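Local coordinates for RagB/SusD family nutrient uptake outer membrane protein (Bacteroides thetaiotaomicron, PDB 7KV2) that probably binds beta-glucan at the cell surface, as a SusD-family outer membrane protein of a gut bacterium, and so serves glycan uptake, at residues A[343-346]-A[347-350]; A[422-425]-A[426-429]. All coordinates share one frame; numbering follows the deposited sequence.

Contact 1 (A[343-346]-A[347-350])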
loop_
_atom_site.group_PDB
_atom_site.type_symbol
_atom_site.label_atom_id
_atom_site.label_comp_id
_atom_site.label_asym_id
_atom_site.label_seq_id
_atom_site.Cartn_x
_atom_site.Cartn_y
_atom_site.Cartn_z
ATOM N N CYS A 343 -14.296 6.937 6.730
ATOM C CA CYS A 343 -15.608 6.238 6.610
ATOM C C CYS A 343 -16.612 7.222 6.009
ATOM O O CYS A 343 -17.045 8.117 6.707
ATOM C CB CYS A 343 -16.103 5.783 7.976
ATOM S SG CYS A 343 -14.904 4.913 9.002
ATOM N N TRP A 344 -16.957 7.071 4.734
ATOM C CA TRP A 344 -17.935 7.940 4.054
ATOM C C TRP A 344 -19.283 7.244 4.204
ATOM O O TRP A 344 -19.408 6.105 3.771
ATOM C CB TRP A 344 -17.557 8.209 2.596
ATOM C CG TRP A 344 -18.650 8.893 1.842
ATOM C CD1 TRP A 344 -19.236 10.092 2.143
ATOM C CD2 TRP A 344 -19.301 8.416 0.661
ATOM N NE1 TRP A 344 -20.196 10.401 1.213
ATOM C CE2 TRP A 344 -20.239 9.396 0.277
ATOM C CE3 TRP A 344 -19.126 7.298 -0.160
ATOM C CZ2 TRP A 344 -21.090 9.225 -0.809
ATOM C CZ3 TRP A 344 -19.925 7.166 -1.276
ATOM C CH2 TRP A 344 -20.897 8.113 -1.595
ATOM N N ASN A 345 -20.207 7.871 4.933
ATOM C CA ASN A 345 -21.550 7.314 5.208
ATOM C C ASN A 345 -22.447 7.598 4.004
ATOM O O ASN A 345 -23.298 8.559 4.034
ATOM C CB ASN A 345 -22.093 7.883 6.523
ATOM C CG ASN A 345 -23.252 7.080 7.067
ATOM O OD1 ASN A 345 -23.864 6.295 6.349
ATOM N ND2 ASN A 345 -23.517 7.251 8.359
ATOM N N ALA A 346 -22.297 6.790 2.965
ATOM C CA ALA A 346 -23.056 6.903 1.714
ATOM C C ALA A 346 -24.546 6.831 2.020
ATOM O O ALA A 346 -25.313 7.595 1.381
ATOM C CB ALA A 346 -22.672 5.805 0.763
ATOM N N GLN A 347 -24.967 5.892 2.876
ATOM C CA GLN A 347 -26.421 5.708 3.122
ATOM C C GLN A 347 -26.982 6.942 3.832
ATOM O O GLN A 347 -28.060 7.390 3.426
ATOM C CB GLN A 347 -26.758 4.453 3.923
ATOM C CG GLN A 347 -28.255 4.156 3.947
ATOM C CD GLN A 347 -28.838 4.036 2.553
ATOM O OE1 GLN A 347 -28.339 3.281 1.719
ATOM N NE2 GLN A 347 -29.911 4.771 2.314
ATOM N N ALA A 348 -26.271 7.497 4.817
ATOM C CA ALA A 348 -26.730 8.704 5.554
ATOM C C ALA A 348 -26.936 9.849 4.565
ATOM O O ALA A 348 -27.916 10.637 4.708
ATOM C CB ALA A 348 -25.753 9.069 6.645
ATOM N N VAL A 349 -26.072 9.953 3.557
ATOM C CA VAL A 349 -26.162 11.012 2.510
ATOM C C VAL A 349 -27.504 10.885 1.771
ATOM O O VAL A 349 -28.226 11.901 1.602
ATOM C CB VAL A 349 -24.961 10.920 1.550
ATOM C CG1 VAL A 349 -25.189 11.704 0.278
ATOM C CG2 VAL A 349 -23.667 11.332 2.248
ATOM N N LEU A 350 -27.860 9.678 1.356
ATOM C CA LEU A 350 -29.137 9.490 0.645
ATOM C C LEU A 350 -30.328 9.674 1.605
ATOM O O LEU A 350 -31.341 10.200 1.145
ATOM C CB LEU A 350 -29.134 8.118 -0.031
ATOM C CG LEU A 350 -28.065 7.902 -1.111
ATOM C CD1 LEU A 350 -28.351 6.638 -1.899
ATOM C CD2 LEU A 350 -27.950 9.066 -2.076
#
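N345 and A348 make the capping contact at the start of helix 346-355. The side-chain OD1 of N345 accepts from A348 N at 3.1 Å, with an N-H...O angle of 158°, and the donor stands above the carbonyl plane of the amide. With CG anti to the backbone N (chi1 -163°), the short side chain folds back over the first turn, and asparagine suits this N-cap because its amide oxygen reaches back to an N-H of that turn. The same amide lies against the methyl of A348, whose CB is 3.2 Å from N345 CG.

Backbone bonds carry the helix onward: V349 N donates to N345 O at 3.1 Å and L350 N to A346 O at 3.3 Å.

The apolar part is lighter. V349 CG2 lies 3.7 Å from W344 NE1, meeting the indole obliquely, and the two side chains cross at about a right angle. The backbone of A346 also covers the ring, its CA over one face toward the rim. W344 NE1 itself is satisfied by D313, while H315 stacks on the indole and W308 meets it edge-to-face.

N345 thus ends strand 343-345, which pairs antiparallel with strand 373-375 through W344 and F374, and starts helix 346-355, whose L350 side chain packs on W308.

Contact 2 (A[422-425]-A[426-429])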
loop_
_atom_site.group_PDB
_atom_site.type_symbol
_atom_site.label_atom_id
_atom_site.label_comp_id
_atom_site.label_asym_id
_atom_site.label_seq_id
_atom_site.Cartn_x
_atom_site.Cartn_y
_atom_site.Cartn_z
ATOM N N GLN A 422 17.012 6.456 23.024
ATOM C CA GLN A 422 16.228 7.465 23.760
ATOM C C GLN A 422 15.667 8.461 22.740
ATOM O O GLN A 422 16.282 8.638 21.692
ATOM C CB GLN A 422 17.056 8.141 24.850
ATOM C CG GLN A 422 16.170 8.789 25.912
ATOM C CD GLN A 422 15.124 7.847 26.469
ATOM O OE1 GLN A 422 13.972 7.788 26.005
ATOM N NE2 GLN A 422 15.532 7.082 27.473
ATOM N N GLY A 423 14.554 9.101 23.069
ATOM C CA GLY A 423 13.873 10.052 22.175
ATOM C C GLY A 423 12.491 10.303 22.706
ATOM O O GLY A 423 12.111 9.559 23.628
ATOM N N ASP A 424 11.792 11.333 22.219
ATOM C CA ASP A 424 10.483 11.678 22.803
ATOM C C ASP A 424 9.388 10.869 22.089
ATOM O O ASP A 424 8.642 11.452 21.249
ATOM C CB ASP A 424 10.258 13.188 22.823
ATOM C CG ASP A 424 9.239 13.605 23.881
ATOM O OD1 ASP A 424 8.448 12.747 24.349
ATOM O OD2 ASP A 424 9.239 14.801 24.239
ATOM N N ALA A 425 9.231 9.601 22.486
ATOM C CA ALA A 425 8.164 8.718 21.958
ATOM C C ALA A 425 6.812 9.344 22.259
ATOM O O ALA A 425 5.893 9.214 21.415
ATOM C CB ALA A 425 8.233 7.346 22.541
ATOM N N LYS A 426 6.657 9.950 23.440
ATOM C CA LYS A 426 5.360 10.523 23.819
ATOM C C LYS A 426 5.044 11.683 22.875
ATOM O O LYS A 426 3.874 11.790 22.422
ATOM C CB LYS A 426 5.335 10.960 25.277
ATOM C CG LYS A 426 3.964 11.467 25.689
ATOM C CD LYS A 426 3.765 11.567 27.172
ATOM C CE LYS A 426 2.425 12.186 27.501
ATOM N NZ LYS A 426 2.181 12.131 28.956
ATOM N N LYS A 427 6.024 12.539 22.594
ATOM C CA LYS A 427 5.781 13.705 21.714
ATOM C C LYS A 427 5.385 13.192 20.316
ATOM O O LYS A 427 4.406 13.672 19.781
ATOM C CB LYS A 427 7.014 14.593 21.594
ATOM C CG LYS A 427 6.877 15.749 20.618
ATOM C CD LYS A 427 7.981 16.755 20.803
ATOM C CE LYS A 427 8.442 17.391 19.516
ATOM N NZ LYS A 427 9.552 18.353 19.757
ATOM N N TYR A 428 6.116 12.221 19.808
ATOM C CA TYR A 428 5.941 11.707 18.437
ATOM C C TYR A 428 4.543 11.115 18.306
ATOM O O TYR A 428 3.872 11.479 17.351
ATOM C CB TYR A 428 7.037 10.719 18.098
ATOM C CG TYR A 428 8.393 11.357 17.958
ATOM C CD1 TYR A 428 8.547 12.712 17.751
ATOM C CD2 TYR A 428 9.523 10.576 17.966
ATOM C CE1 TYR A 428 9.810 13.279 17.596
ATOM C CE2 TYR A 428 10.784 11.132 17.830
ATOM C CZ TYR A 428 10.927 12.482 17.625
ATOM O OH TYR A 428 12.183 12.989 17.449
ATOM N N LEU A 429 4.144 10.240 19.239
ATOM C CA LEU A 429 2.795 9.628 19.286
ATOM C C LEU A 429 1.710 10.703 19.317
ATOM O O LEU A 429 0.743 10.625 18.534
ATOM C CB LEU A 429 2.707 8.702 20.502
ATOM C CG LEU A 429 1.331 8.106 20.739
ATOM C CD1 LEU A 429 0.841 7.356 19.475
ATOM C CD2 LEU A 429 1.380 7.176 21.933
HETATM O O HOH W 1 8.536 9.633 25.657
#
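The chain enters helix 425-435 at D424, whose backbone forms an inverse gamma turn before D424 O accepts from Y428 N at 3.0 Å and A425 O from L429 N at 3.0 Å. The D424 side chain closes the first turn from outside. Its CG lies anti to the backbone N (chi1 -157°), which brings OD1 back to K427 N, 3.0 Å away, and the N-H comes in from above the carboxylate plane. The carboxylate lies across the base of the K427 chain, with D424 CG 3.3 Å from K427 CB. K427 NZ stays apart from the acid, 5.7 Å from D424 OD2. Water 1 accepts from K426 N at 2.9 Å and gives D424 OD1 a weak bond.

This is an N-cap, and aspartate suits it twice over: its oxygen takes an amide of the first turn, and its negative charge would probably interact well with the positive end of the helix dipole. K426, fully extended, carries its ammonium to a salt bridge with E443.

Y428 lays one ring face over D424 O, which stands 3.3 Å above the plane toward the rim, while its hydroxyl bonds to E245 and its ring packs on L409 and A412 of helix 405-417. Replacing Y428 by an alanine is likely to leave E245 without its hydroxyl partner and to strip the ring from over the D424 carbonyl. L429, buried, reaches L410 on that helix and I449 on helix 446-456.

Following the chain from the N terminus, contact 1 comes first, where strand 343-345 runs straight into helix 346-355, and it is complete before contact 2 opens at residue 422. Each spans consecutive residues and closes just the first turn of its own helix, so the two neither nest nor cross; they stand in series along the chain. Between them the chain passes through strands 373-375 and 400-404 and helix 405-417. Contact 1 ties a small two-stranded sheet to its following helix, whereas contact 2 joins the loop after helix 405-417 to helix 425-435, with the Y428 side chain about 8 Å from the bound sodium ion. Their centres are about 37 Å apart.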